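Local coordinates for sialidase B (Streptococcus pneumoniae serotype 4, PDB 4XJW), which hydrolyses alpha-2,3, alpha-2,6 and alpha-2,8 linkages of terminal sialic acids in oligosaccharides, glycoproteins and glycolipids, at residues G8-N13 and D168-F173; I17-L22 and A148-V153; L22-L27 and N143-A148; S28-T33 and F136-N141; N61-I66 and V153-K158. The protein carries 1 engineered substitution. One frame throughout, in Å; residues are numbered along the deposited sequence.

Contact 1. Residues G8-N13 and D168-F173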
# COMPACT_ATOMS: atom_id res chain seq x y z
N GLY A 8 -14.97 -15.81 -29.22
CA GLY A 8 -13.75 -15.06 -29.01
C GLY A 8 -13.17 -14.34 -30.21
O GLY A 8 -13.76 -14.33 -31.29
N SER A 9 -12.00 -13.73 -30.00
CA SER A 9 -11.34 -12.91 -31.00
C SER A 9 -12.28 -11.84 -31.53
O SER A 9 -12.47 -11.71 -32.75
CB SER A 9 -10.80 -13.78 -32.15
OG SER A 9 -10.26 -15.00 -31.66
N TYR A 10 -12.89 -11.10 -30.61
CA TYR A 10 -13.73 -9.96 -30.98
C TYR A 10 -12.94 -8.67 -30.90
O TYR A 10 -12.42 -8.31 -29.84
CB TYR A 10 -14.94 -9.85 -30.05
CG TYR A 10 -15.92 -11.00 -30.12
CD1 TYR A 10 -16.85 -11.08 -31.15
CD2 TYR A 10 -15.93 -11.98 -29.13
CE1 TYR A 10 -17.75 -12.13 -31.20
CE2 TYR A 10 -16.83 -13.02 -29.18
CZ TYR A 10 -17.74 -13.09 -30.22
OH TYR A 10 -18.64 -14.14 -30.26
N GLN A 11 -12.84 -7.97 -32.03
CA GLN A 11 -12.22 -6.66 -32.05
C GLN A 11 -13.29 -5.62 -31.76
O GLN A 11 -14.28 -5.53 -32.48
CB GLN A 11 -11.56 -6.40 -33.39
CG GLN A 11 -10.49 -7.42 -33.73
CD GLN A 11 -9.41 -7.46 -32.68
OE1 GLN A 11 -8.82 -6.43 -32.35
NE2 GLN A 11 -9.15 -8.65 -32.14
N LEU A 12 -13.09 -4.85 -30.70
CA LEU A 12 -13.99 -3.76 -30.36
C LEU A 12 -13.38 -2.47 -30.88
O LEU A 12 -12.48 -1.89 -30.25
CB LEU A 12 -14.23 -3.70 -28.85
CG LEU A 12 -14.62 -5.02 -28.17
CD1 LEU A 12 -14.82 -4.82 -26.69
CD2 LEU A 12 -15.89 -5.60 -28.78
N ASN A 13 -13.84 -2.02 -32.04
CA ASN A 13 -13.33 -0.78 -32.61
C ASN A 13 -14.43 0.26 -32.75
O ASN A 13 -14.85 0.58 -33.86
CB ASN A 13 -12.67 -1.04 -33.97
CG ASN A 13 -11.44 -1.93 -33.86
OD1 ASN A 13 -10.43 -1.54 -33.28
ND2 ASN A 13 -11.53 -3.13 -34.43
N ASP A 168 -10.96 -11.44 -26.12
CA ASP A 168 -10.34 -12.64 -26.68
C ASP A 168 -11.18 -13.90 -26.41
O ASP A 168 -11.22 -14.80 -27.24
CB ASP A 168 -8.91 -12.81 -26.18
CG ASP A 168 -7.90 -12.07 -27.04
OD1 ASP A 168 -8.21 -11.82 -28.23
OD2 ASP A 168 -6.81 -11.74 -26.53
N GLU A 169 -11.85 -13.93 -25.26
CA GLU A 169 -12.74 -15.03 -24.90
C GLU A 169 -13.89 -14.49 -24.05
O GLU A 169 -13.68 -13.66 -23.16
CB GLU A 169 -12.00 -16.10 -24.10
CG GLU A 169 -10.69 -16.57 -24.71
CD GLU A 169 -10.02 -17.66 -23.89
OE1 GLU A 169 -10.69 -18.21 -22.99
OE2 GLU A 169 -8.84 -17.96 -24.14
N ILE A 170 -15.11 -14.96 -24.31
CA ILE A 170 -16.23 -14.67 -23.42
C ILE A 170 -17.15 -15.88 -23.28
O ILE A 170 -17.53 -16.51 -24.27
CB ILE A 170 -17.02 -13.42 -23.87
CG1 ILE A 170 -18.18 -13.17 -22.90
CG2 ILE A 170 -17.52 -13.56 -25.31
CD1 ILE A 170 -18.95 -11.92 -23.20
N SER A 171 -17.47 -16.22 -22.03
CA SER A 171 -18.32 -17.38 -21.73
C SER A 171 -19.44 -16.96 -20.79
O SER A 171 -19.24 -16.12 -19.91
CB SER A 171 -17.49 -18.50 -21.10
OG SER A 171 -16.37 -18.83 -21.89
N LEU A 172 -20.62 -17.56 -20.97
CA LEU A 172 -21.77 -17.29 -20.11
C LEU A 172 -22.26 -18.62 -19.54
O LEU A 172 -22.36 -19.61 -20.28
CB LEU A 172 -22.89 -16.62 -20.92
CG LEU A 172 -24.12 -15.90 -20.36
CD1 LEU A 172 -24.86 -16.67 -19.27
CD2 LEU A 172 -23.78 -14.49 -19.90
N PHE A 173 -22.56 -18.65 -18.25
CA PHE A 173 -23.07 -19.85 -17.59
C PHE A 173 -24.40 -19.55 -16.90
O PHE A 173 -24.55 -18.49 -16.28
CB PHE A 173 -22.08 -20.36 -16.55
CG PHE A 173 -20.68 -20.54 -17.08
CD1 PHE A 173 -19.82 -19.46 -17.16
CD2 PHE A 173 -20.24 -21.79 -17.50
CE1 PHE A 173 -18.53 -19.62 -17.64
CE2 PHE A 173 -18.96 -21.95 -17.99
CZ PHE A 173 -18.10 -20.87 -18.06
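Ile170 and Tyr10 meet with their side chains crossing at about a right angle, where strands 5-13 and 166-173 pair antiparallel in the concanavalin-like N-terminal domain. From Ile170 CB, one branch, CG2, comes off between the backbone N and the carbonyl carbon, and it reaches CE2 of Tyr10 at 4.0 Å. The other, CG1, runs anti to the backbone N (chi1 180°), which carries CD1 away from the tyrosine and onto Leu150 of strand 147-150. The Tyr10 ring also packs on Leu150, and over one of its faces, offset toward the rim, sits Gly8 O.

Beyond this apolar pair the backbones do the work. Gly8 and Glu169 form a non-hydrogen-bonded pair, and Gly8 CA lies 3.1 Å from Asp168 O. That same carbonyl accepts Ser9 N at 3.1 Å, with the donor 48° out of the carbonyl plane. Both strands are irregular just here: Ser9 and Tyr10 make a G1 bulge opposite Ile167, while Asp168 and Glu169 make a classic bulge opposite Lys37. That makes for a modest join at the domain surface, one tilted backbone bond beside one hydrophobic touch that leads inward.

Contact 2. Residues I17-L22 and A148-V153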
# COMPACT_ATOMS: atom_id res chain seq x y z
N ILE A 17 -21.01 -5.16 -31.42
CA ILE A 17 -21.16 -6.47 -32.05
C ILE A 17 -22.37 -7.14 -31.42
O ILE A 17 -22.43 -7.30 -30.20
CB ILE A 17 -19.90 -7.32 -31.83
CG1 ILE A 17 -18.70 -6.66 -32.52
CG2 ILE A 17 -20.11 -8.75 -32.33
CD1 ILE A 17 -17.35 -7.20 -32.10
N ASP A 18 -23.35 -7.50 -32.26
CA ASP A 18 -24.58 -8.16 -31.81
C ASP A 18 -24.32 -9.65 -31.67
O ASP A 18 -23.87 -10.29 -32.62
CB ASP A 18 -25.69 -7.92 -32.84
CG ASP A 18 -27.08 -8.22 -32.29
OD1 ASP A 18 -27.18 -8.73 -31.16
OD2 ASP A 18 -28.08 -7.96 -33.00
N ILE A 19 -24.60 -10.20 -30.49
CA ILE A 19 -24.51 -11.65 -30.28
C ILE A 19 -25.85 -12.20 -29.78
O ILE A 19 -25.91 -13.25 -29.13
CB ILE A 19 -23.36 -12.03 -29.30
CG1 ILE A 19 -23.57 -11.37 -27.93
CG2 ILE A 19 -22.01 -11.65 -29.88
CD1 ILE A 19 -22.48 -11.71 -26.92
N SER A 20 -26.93 -11.49 -30.10
CA SER A 20 -28.27 -11.83 -29.63
C SER A 20 -28.71 -13.25 -29.98
O SER A 20 -29.19 -13.99 -29.12
CB SER A 20 -29.30 -10.83 -30.16
OG SER A 20 -29.05 -9.53 -29.66
N SER A 21 -28.54 -13.64 -31.24
CA SER A 21 -29.01 -14.94 -31.71
C SER A 21 -28.28 -16.09 -31.02
O SER A 21 -28.82 -17.19 -30.89
CB SER A 21 -28.86 -15.05 -33.22
OG SER A 21 -27.51 -14.94 -33.62
N LEU A 22 -27.05 -15.83 -30.59
CA LEU A 22 -26.20 -16.86 -30.00
C LEU A 22 -26.42 -17.02 -28.50
O LEU A 22 -25.88 -17.94 -27.88
CB LEU A 22 -24.74 -16.53 -30.28
CG LEU A 22 -24.35 -16.55 -31.75
CD1 LEU A 22 -22.96 -15.96 -31.95
CD2 LEU A 22 -24.43 -17.97 -32.28
N ALA A 148 -28.24 -8.72 -26.94
CA ALA A 148 -26.98 -9.00 -26.25
C ALA A 148 -25.86 -8.39 -27.09
O ALA A 148 -25.80 -8.61 -28.30
CB ALA A 148 -26.77 -10.49 -26.08
N THR A 149 -24.99 -7.61 -26.46
CA THR A 149 -24.06 -6.77 -27.20
C THR A 149 -22.65 -6.84 -26.63
O THR A 149 -22.47 -6.90 -25.41
CB THR A 149 -24.53 -5.31 -27.18
OG1 THR A 149 -25.92 -5.26 -27.50
CG2 THR A 149 -23.75 -4.46 -28.17
N LEU A 150 -21.65 -6.83 -27.51
CA LEU A 150 -20.27 -6.62 -27.10
C LEU A 150 -19.78 -5.23 -27.52
O LEU A 150 -20.05 -4.78 -28.63
CB LEU A 150 -19.36 -7.68 -27.71
CG LEU A 150 -19.73 -9.12 -27.39
CD1 LEU A 150 -18.81 -10.07 -28.12
CD2 LEU A 150 -19.68 -9.35 -25.88
N GLY A 151 -19.06 -4.55 -26.63
CA GLY A 151 -18.46 -3.27 -26.95
C GLY A 151 -19.41 -2.08 -27.01
O GLY A 151 -19.04 -1.03 -27.53
N ALA A 152 -20.62 -2.24 -26.47
CA ALA A 152 -21.63 -1.19 -26.38
C ALA A 152 -22.85 -1.69 -25.62
O ALA A 152 -22.96 -2.88 -25.34
CB ALA A 152 -22.05 -0.72 -27.78
N VAL A 153 -23.77 -0.77 -25.31
CA VAL A 153 -25.11 -1.14 -24.83
C VAL A 153 -26.12 -0.55 -25.81
O VAL A 153 -26.04 0.63 -26.16
CB VAL A 153 -25.40 -0.60 -23.41
CG1 VAL A 153 -26.79 -1.00 -22.95
CG2 VAL A 153 -24.37 -1.11 -22.42
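The Asp18 carboxylate takes Ser20 from two directions beside the Ala148 carbonyl. Ser20 N reaches OD1 from above the carboxylate plane, closing an Asx turn, while Ser20 OG donates to the syn lone pair of the same oxygen. OD1 also lies 3.2 Å from Ala148 O, an approach of two acceptors and not a bond. At the other oxygen, OD2, Lys147 supplies a salt bridge. Held this way, Ser20 OG still accepts Ala148 N at 3.0 Å, so a side chain takes over the pairing where the first strand gives out.

Before that point the pairing is ordinary antiparallel sheet: Ile17 and Leu150 exchange both backbone bonds, with Leu150 N to Ile17 O at 2.8 Å, and Ile19 N goes to Ala148 O at 3.0 Å. Ile19 has CG1 set between its backbone N and carbonyl carbon (chi1 60°), which lays CG1 against Ala148 CB at 3.8 Å and CD1 against Leu150 CG, also 3.8 Å away. Ile17 and Leu150 then continue onto Tyr10 of strand 5-13, and Ile19 onto Phe5. Strand 17-18 thus edges the six-stranded sheet, with strand 147-150 between it and strand 46-53, and leads through Ile19 into the short, weakly bonded helix 20-23.

Contact 3. Residues L22-L27 and N143-A148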
# COMPACT_ATOMS: atom_id res chain seq x y z
N LEU A 22 -27.05 -15.83 -30.59
CA LEU A 22 -26.20 -16.86 -30.00
C LEU A 22 -26.42 -17.02 -28.50
O LEU A 22 -25.88 -17.94 -27.88
CB LEU A 22 -24.74 -16.53 -30.28
CG LEU A 22 -24.35 -16.55 -31.75
CD1 LEU A 22 -22.96 -15.96 -31.95
CD2 LEU A 22 -24.43 -17.97 -32.28
N LEU A 23 -27.21 -16.14 -27.91
CA LEU A 23 -27.23 -16.02 -26.45
C LEU A 23 -28.63 -15.92 -25.82
O LEU A 23 -28.91 -16.59 -24.83
CB LEU A 23 -26.35 -14.82 -26.04
CG LEU A 23 -26.05 -14.56 -24.56
CD1 LEU A 23 -25.71 -15.86 -23.86
CD2 LEU A 23 -24.91 -13.56 -24.43
N LEU A 24 -29.51 -15.11 -26.40
CA LEU A 24 -30.76 -14.77 -25.72
C LEU A 24 -31.72 -15.94 -25.42
O LEU A 24 -32.36 -15.97 -24.37
CB LEU A 24 -31.49 -13.63 -26.44
CG LEU A 24 -30.72 -12.32 -26.39
CD1 LEU A 24 -31.44 -11.25 -27.16
CD2 LEU A 24 -30.50 -11.90 -24.95
N ASP A 25 -31.82 -16.89 -26.34
CA ASP A 25 -32.68 -18.05 -26.10
C ASP A 25 -32.09 -19.00 -25.06
O ASP A 25 -32.80 -19.80 -24.45
CB ASP A 25 -32.99 -18.78 -27.41
CG ASP A 25 -31.88 -18.64 -28.44
OD1 ASP A 25 -30.69 -18.62 -28.06
OD2 ASP A 25 -32.21 -18.55 -29.65
N LYS A 26 -30.78 -18.90 -24.85
CA LYS A 26 -30.07 -19.78 -23.93
C LYS A 26 -30.13 -19.28 -22.50
O LYS A 26 -29.95 -20.06 -21.56
CB LYS A 26 -28.60 -19.90 -24.34
CG LYS A 26 -28.34 -19.72 -25.83
CD LYS A 26 -28.82 -20.93 -26.63
CE LYS A 26 -27.97 -21.15 -27.88
NZ LYS A 26 -28.20 -20.12 -28.94
N LEU A 27 -30.36 -17.98 -22.32
CA LEU A 27 -30.41 -17.41 -20.98
C LEU A 27 -31.58 -18.00 -20.21
O LEU A 27 -32.72 -17.91 -20.65
CB LEU A 27 -30.48 -15.88 -21.01
CG LEU A 27 -29.12 -15.22 -21.24
CD1 LEU A 27 -29.25 -13.73 -21.50
CD2 LEU A 27 -28.19 -15.48 -20.05
N ASN A 143 -37.01 -6.67 -17.72
CA ASN A 143 -38.20 -6.65 -18.55
C ASN A 143 -37.92 -6.29 -20.01
O ASN A 143 -37.38 -5.23 -20.30
CB ASN A 143 -39.25 -5.70 -17.98
CG ASN A 143 -40.59 -5.81 -18.70
OD1 ASN A 143 -41.01 -6.90 -19.09
ND2 ASN A 143 -41.26 -4.68 -18.89
N GLY A 144 -38.26 -7.20 -20.91
CA GLY A 144 -38.15 -6.93 -22.33
C GLY A 144 -36.77 -6.99 -22.95
O GLY A 144 -36.57 -6.46 -24.04
N ILE A 145 -35.81 -7.62 -22.28
CA ILE A 145 -34.49 -7.82 -22.87
C ILE A 145 -34.63 -8.47 -24.25
O ILE A 145 -35.35 -9.46 -24.40
CB ILE A 145 -33.56 -8.66 -21.97
CG1 ILE A 145 -32.85 -7.76 -20.96
CG2 ILE A 145 -32.52 -9.38 -22.79
CD1 ILE A 145 -31.92 -8.52 -20.04
N ASP A 146 -33.97 -7.89 -25.25
CA ASP A 146 -34.02 -8.40 -26.61
C ASP A 146 -32.70 -8.25 -27.37
O ASP A 146 -32.62 -8.55 -28.56
CB ASP A 146 -35.16 -7.74 -27.41
CG ASP A 146 -35.05 -6.21 -27.48
OD1 ASP A 146 -33.94 -5.65 -27.37
OD2 ASP A 146 -36.10 -5.56 -27.69
N LYS A 147 -31.65 -7.81 -26.67
CA LYS A 147 -30.35 -7.61 -27.31
C LYS A 147 -29.21 -8.00 -26.39
O LYS A 147 -29.23 -7.66 -25.21
CB LYS A 147 -30.16 -6.15 -27.68
CG LYS A 147 -30.98 -5.67 -28.86
CD LYS A 147 -30.46 -6.26 -30.15
CE LYS A 147 -31.08 -5.55 -31.35
NZ LYS A 147 -30.60 -6.12 -32.63
N ALA A 148 -28.24 -8.72 -26.94
CA ALA A 148 -26.98 -9.00 -26.25
C ALA A 148 -25.86 -8.39 -27.09
O ALA A 148 -25.80 -8.61 -28.30
CB ALA A 148 -26.77 -10.49 -26.08
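Leu24 packs against the chain from Ile145 to Ala148, and its two methyls do different jobs. CD1 sits close against the backbone, 3.3 Å from Asp146 C and 3.5 Å from Lys147 N. CD2 turns to the hydrophobic side, where it meets Ile145 CG2 at 3.9 Å and Ala148 CB at 4.1 Å. The leucine gets there with CG anti to its carbonyl carbon (chi1 -65°). Leu23 adds a second touch, CD2 to Ala148 CB at 4.0 Å, and carries on inward to Phe50 and Leu172. Asp146 and Lys147 form a classic bulge opposite Ser53 of the neighbouring strand.

The other side is looser and polar. Asp146 points away from the leucines and is hydrogen-bonded to Ser55; Lys147 also turns away from them. On the helical turn, Lys26 NZ bridges to Asp25 OD1 at 3.0 Å, meeting it on the syn side but 34° out of the carboxylate plane, and makes a weak bond to Leu22 O. Asp25 is exposed.

No hydrogen bond joins the two segments: between them the join is purely apolar packing of Leu23 and Leu24 on Ile145, Ala148 and the backbone at Asp146, while the charges are settled locally or by other neighbours.

Contact 4. Residues S28-T33 and F136-N141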
# COMPACT_ATOMS: atom_id res chain seq x y z
N SER A 28 -31.28 -18.60 -19.06
CA SER A 28 -32.26 -19.38 -18.32
C SER A 28 -32.01 -19.34 -16.82
O SER A 28 -30.87 -19.48 -16.38
CB SER A 28 -32.21 -20.83 -18.81
OG SER A 28 -32.41 -20.90 -20.20
N GLY A 29 -33.07 -19.16 -16.04
CA GLY A 29 -32.93 -19.14 -14.60
C GLY A 29 -32.43 -17.78 -14.17
O GLY A 29 -32.16 -16.91 -15.00
N GLU A 30 -32.29 -17.61 -12.86
CA GLU A 30 -32.04 -16.29 -12.30
C GLU A 30 -30.59 -16.04 -11.91
O GLU A 30 -30.24 -14.94 -11.46
CB GLU A 30 -32.95 -16.04 -11.11
CG GLU A 30 -34.42 -15.94 -11.47
CD GLU A 30 -35.31 -15.91 -10.24
OE1 GLU A 30 -34.92 -16.55 -9.24
OE2 GLU A 30 -36.37 -15.26 -10.28
N SER A 31 -29.74 -17.04 -12.08
CA SER A 31 -28.33 -16.91 -11.75
C SER A 31 -27.45 -17.08 -12.98
O SER A 31 -27.64 -18.00 -13.77
CB SER A 31 -27.94 -17.91 -10.66
OG SER A 31 -28.62 -17.62 -9.46
N GLN A 32 -26.47 -16.19 -13.12
CA GLN A 32 -25.57 -16.23 -14.27
C GLN A 32 -24.14 -15.89 -13.87
O GLN A 32 -23.91 -15.18 -12.89
CB GLN A 32 -26.02 -15.26 -15.37
CG GLN A 32 -27.04 -15.83 -16.36
CD GLN A 32 -28.46 -15.89 -15.80
OE1 GLN A 32 -28.85 -15.07 -14.97
NE2 GLN A 32 -29.24 -16.87 -16.27
N THR A 33 -23.19 -16.41 -14.63
CA THR A 33 -21.80 -16.03 -14.47
C THR A 33 -21.27 -15.65 -15.83
O THR A 33 -21.49 -16.37 -16.81
CB THR A 33 -20.98 -17.20 -13.89
OG1 THR A 33 -21.45 -17.47 -12.57
CG2 THR A 33 -19.50 -16.86 -13.84
N PHE A 136 -33.42 -8.67 -5.35
CA PHE A 136 -32.50 -9.12 -6.38
C PHE A 136 -33.10 -8.94 -7.77
O PHE A 136 -34.29 -9.14 -7.97
CB PHE A 136 -32.15 -10.58 -6.15
CG PHE A 136 -31.09 -11.11 -7.08
CD1 PHE A 136 -29.75 -10.78 -6.87
CD2 PHE A 136 -31.42 -11.93 -8.15
CE1 PHE A 136 -28.77 -11.26 -7.72
CE2 PHE A 136 -30.44 -12.42 -9.01
CZ PHE A 136 -29.11 -12.08 -8.79
N LEU A 137 -32.25 -8.55 -8.72
CA LEU A 137 -32.63 -8.44 -10.11
C LEU A 137 -31.76 -9.37 -10.95
O LEU A 137 -30.60 -9.06 -11.23
CB LEU A 137 -32.47 -7.00 -10.61
CG LEU A 137 -32.76 -6.73 -12.10
CD1 LEU A 137 -34.11 -7.33 -12.51
CD2 LEU A 137 -32.71 -5.24 -12.41
N PRO A 138 -32.32 -10.53 -11.33
CA PRO A 138 -31.62 -11.45 -12.23
C PRO A 138 -31.34 -10.74 -13.55
O PRO A 138 -32.22 -10.05 -14.06
CB PRO A 138 -32.63 -12.57 -12.43
CG PRO A 138 -33.54 -12.50 -11.23
CD PRO A 138 -33.64 -11.04 -10.92
N ILE A 139 -30.13 -10.89 -14.10
CA ILE A 139 -29.81 -10.19 -15.33
C ILE A 139 -30.65 -10.71 -16.49
O ILE A 139 -30.91 -10.00 -17.46
CB ILE A 139 -28.29 -10.24 -15.68
CG1 ILE A 139 -27.85 -11.67 -15.98
CG2 ILE A 139 -27.45 -9.63 -14.57
CD1 ILE A 139 -26.40 -11.77 -16.47
N SER A 140 -31.11 -11.96 -16.37
CA SER A 140 -31.96 -12.57 -17.39
C SER A 140 -33.43 -12.16 -17.26
O SER A 140 -34.24 -12.48 -18.12
CB SER A 140 -31.87 -14.08 -17.27
OG SER A 140 -32.34 -14.49 -16.00
N ASN A 141 -33.77 -11.46 -16.19
CA ASN A 141 -35.18 -11.13 -15.97
C ASN A 141 -35.47 -9.64 -16.07
O ASN A 141 -36.50 -9.16 -15.59
CB ASN A 141 -35.68 -11.70 -14.64
CG ASN A 141 -37.20 -11.80 -14.59
OD1 ASN A 141 -37.84 -12.14 -15.59
ND2 ASN A 141 -37.78 -11.50 -13.44
O HOH W 1 -28.66 -13.25 -12.83
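Ser140 OG donates to Gly29 O at 2.6 Å, pinning the loop after strand 126-132 to the lead-in of strand 32-39 in the concanavalin-like domain. The hydroxyl lies between its own backbone N and carbonyl carbon (chi1 61°), which directs it at the other segment. Next to it Pro138 runs side by side with the start of the Glu30 side chain, CG to CG 3.6 Å, and Ile139 CD1 rests on Gln32 CB at 3.7 Å. Phe136 brings a ring edge to Glu30 O, in plane, with CE2 3.5 Å from the oxygen.

A second shell sets these groups in place. Gln32, bent at chi2, sends NE2 back to Gly29 O, reaching it from 61° above the carbonyl plane. The glycine carbonyl is therefore gripped by two donors, one from each segment. Asn174 takes the same NE2, which helps fix the rotation of the amide. Phe136 stacks on Tyr119, whose hydroxyl also bonds Leu137 O, and Ile139 packs on Ser112 of strand 102-113.

One water closes the seam: it donates to Glu30 O at 2.7 Å and to Gln32 OE1 at 2.8 Å, and accepts Ile139 N at 3.1 Å.

Contact 5. Residues N61-I66 and V153-K158. With PO4 (phosphate ion), chain D.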
# COMPACT_ATOMS: atom_id res chain seq x y z
N ASN A 61 -33.83 2.50 -19.80
CA ASN A 61 -33.28 2.16 -18.48
C ASN A 61 -33.53 0.71 -18.09
O ASN A 61 -33.63 0.38 -16.90
CB ASN A 61 -33.82 3.12 -17.42
CG ASN A 61 -33.41 4.55 -17.67
OD1 ASN A 61 -32.39 4.80 -18.32
ND2 ASN A 61 -34.20 5.50 -17.17
N ASN A 62 -33.65 -0.15 -19.09
CA ASN A 62 -33.79 -1.57 -18.86
C ASN A 62 -32.60 -2.29 -19.47
O ASN A 62 -32.65 -2.70 -20.63
CB ASN A 62 -35.07 -2.11 -19.49
CG ASN A 62 -36.31 -1.82 -18.67
OD1 ASN A 62 -36.40 -0.81 -17.97
ND2 ASN A 62 -37.29 -2.73 -18.74
N TYR A 63 -31.52 -2.42 -18.70
CA TYR A 63 -30.33 -3.10 -19.19
C TYR A 63 -29.38 -3.53 -18.09
O TYR A 63 -29.43 -3.02 -16.97
CB TYR A 63 -29.56 -2.25 -20.21
CG TYR A 63 -28.94 -0.99 -19.65
CD1 TYR A 63 -29.64 0.21 -19.62
CD2 TYR A 63 -27.63 -0.99 -19.16
CE1 TYR A 63 -29.08 1.35 -19.13
CE2 TYR A 63 -27.06 0.18 -18.66
CZ TYR A 63 -27.79 1.34 -18.65
OH TYR A 63 -27.25 2.51 -18.16
N PHE A 64 -28.53 -4.49 -18.46
CA PHE A 64 -27.39 -4.91 -17.68
C PHE A 64 -26.14 -4.58 -18.48
O PHE A 64 -26.11 -4.76 -19.69
CB PHE A 64 -27.45 -6.41 -17.44
CG PHE A 64 -26.15 -6.99 -16.92
CD1 PHE A 64 -25.72 -6.69 -15.63
CD2 PHE A 64 -25.38 -7.83 -17.71
CE1 PHE A 64 -24.54 -7.23 -15.14
CE2 PHE A 64 -24.19 -8.37 -17.23
CZ PHE A 64 -23.77 -8.06 -15.95
N SER A 65 -25.12 -4.09 -17.80
CA SER A 65 -23.87 -3.82 -18.49
C SER A 65 -22.69 -4.12 -17.58
O SER A 65 -22.79 -3.97 -16.36
CB SER A 65 -23.81 -2.37 -18.94
OG SER A 65 -23.60 -1.50 -17.83
N ILE A 66 -21.60 -4.57 -18.19
CA ILE A 66 -20.29 -4.60 -17.55
C ILE A 66 -19.48 -3.48 -18.21
O ILE A 66 -19.26 -3.50 -19.43
CB ILE A 66 -19.58 -5.95 -17.73
CG1 ILE A 66 -20.37 -7.07 -17.05
CG2 ILE A 66 -18.16 -5.88 -17.19
CD1 ILE A 66 -19.93 -8.49 -17.47
N VAL A 153 -23.77 -0.77 -25.31
CA VAL A 153 -25.11 -1.14 -24.83
C VAL A 153 -26.12 -0.55 -25.81
O VAL A 153 -26.04 0.63 -26.16
CB VAL A 153 -25.40 -0.60 -23.41
CG1 VAL A 153 -26.79 -1.00 -22.95
CG2 VAL A 153 -24.37 -1.11 -22.42
N ASN A 154 -27.06 -1.37 -26.27
CA ASN A 154 -28.09 -0.90 -27.20
C ASN A 154 -29.29 -0.35 -26.44
O ASN A 154 -30.04 -1.10 -25.81
CB ASN A 154 -28.51 -2.04 -28.14
CG ASN A 154 -29.47 -1.58 -29.23
OD1 ASN A 154 -30.34 -0.76 -28.99
ND2 ASN A 154 -29.31 -2.12 -30.43
N ARG A 155 -29.48 0.96 -26.52
CA ARG A 155 -30.60 1.62 -25.84
C ARG A 155 -31.42 2.39 -26.87
O ARG A 155 -30.89 3.23 -27.60
CB ARG A 155 -30.08 2.56 -24.75
CG ARG A 155 -29.09 1.90 -23.79
CD ARG A 155 -28.45 2.92 -22.86
NE ARG A 155 -29.38 3.41 -21.84
CZ ARG A 155 -29.20 4.51 -21.12
NH1 ARG A 155 -28.12 5.26 -21.31
NH2 ARG A 155 -30.09 4.87 -20.21
N GLU A 156 -32.72 2.08 -26.94
CA GLU A 156 -33.62 2.67 -27.94
C GLU A 156 -33.07 2.53 -29.37
O GLU A 156 -33.22 3.42 -30.20
CB GLU A 156 -33.95 4.12 -27.59
CG GLU A 156 -34.54 4.29 -26.19
CD GLU A 156 -35.20 5.64 -25.98
OE1 GLU A 156 -34.51 6.67 -26.16
OE2 GLU A 156 -36.40 5.66 -25.63
N GLY A 157 -32.43 1.39 -29.63
CA GLY A 157 -31.91 1.11 -30.96
C GLY A 157 -30.61 1.81 -31.30
O GLY A 157 -30.18 1.78 -32.46
N LYS A 158 -29.99 2.46 -30.32
CA LYS A 158 -28.73 3.15 -30.59
C LYS A 158 -27.60 2.71 -29.65
O LYS A 158 -27.85 2.22 -28.55
CB LYS A 158 -28.93 4.66 -30.57
CG LYS A 158 -30.04 5.08 -31.54
CD LYS A 158 -30.31 6.56 -31.53
CE LYS A 158 -31.65 6.85 -32.18
NZ LYS A 158 -32.75 6.15 -31.44
P PO4 D . -27.99 6.95 -18.11
O1 PO4 D . -27.79 7.47 -19.50
O2 PO4 D . -29.38 6.35 -17.97
O3 PO4 D . -26.94 5.87 -17.85
O4 PO4 D . -27.81 8.08 -17.13
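A small phosphate site forms where Arg155, from the 153-160 beta hairpin, reaches past Tyr63 of the six-stranded sheet and Asn61 of the loop leading into it. Arg155 to Lys158 is the type I' turn of that hairpin, and strand 153-155 packs beside strand 63-66, axes 8.4 Å apart and roughly antiparallel (154°).

The arginine chain bends at chi3 (72°), and its guanidinium grips the ion by two nitrogens: NH1 to O1 of the phosphate at 2.9 Å, almost straight, and NH2 to O2 at 2.8 Å. Arg79 gives the phosphate a further bond. The ion probably came from the crystallisation liquor, so the site need not matter to the enzyme's work.

Tyr63 covers one face of the guanidinium, its OH over the centre and CE1 3.4 Å from Arg155 NE, with the two planes 54° apart. Glu77 and Arg79 both hold that hydroxyl, and Lys60 O takes Arg155 NE, which would limit rotation of the guanidinium. Deeper in, Val153 CG1 makes an off-centre CH-pi contact with the Tyr63 ring, while CG2 touches Ser65 CB at 3.7 Å. At the guanidinium edge, Asn61 OD1 accepts a weak bond from Arg155 NH2 at 3.0 Å.

How the contacts relate
All five contacts lie in the N-terminal concanavalin-like domain, away from the catalytic residues. Contact 1 closes the longest loop of chain; contacts 2, 3 and 4 nest successively inside it, and contact 5 crosses those three. Contacts 2 and 3, with centres 9 Å apart, share Leu22, Ala148, helix 20-23 and strand 147-150. Contact 5 is about 10 Å from contact 2 between centres, shares Val153 with it and reaches the same six-stranded sheet. Contacts 1 and 4, centres about 20 Å apart, both reach the domain's seven-stranded sheet, through neighbouring strands 166-173 and 32-39. Ile170 on Leu150 joins strands of the two sheets; Ile139 packs on Phe64, linking contact 4 to contact 5.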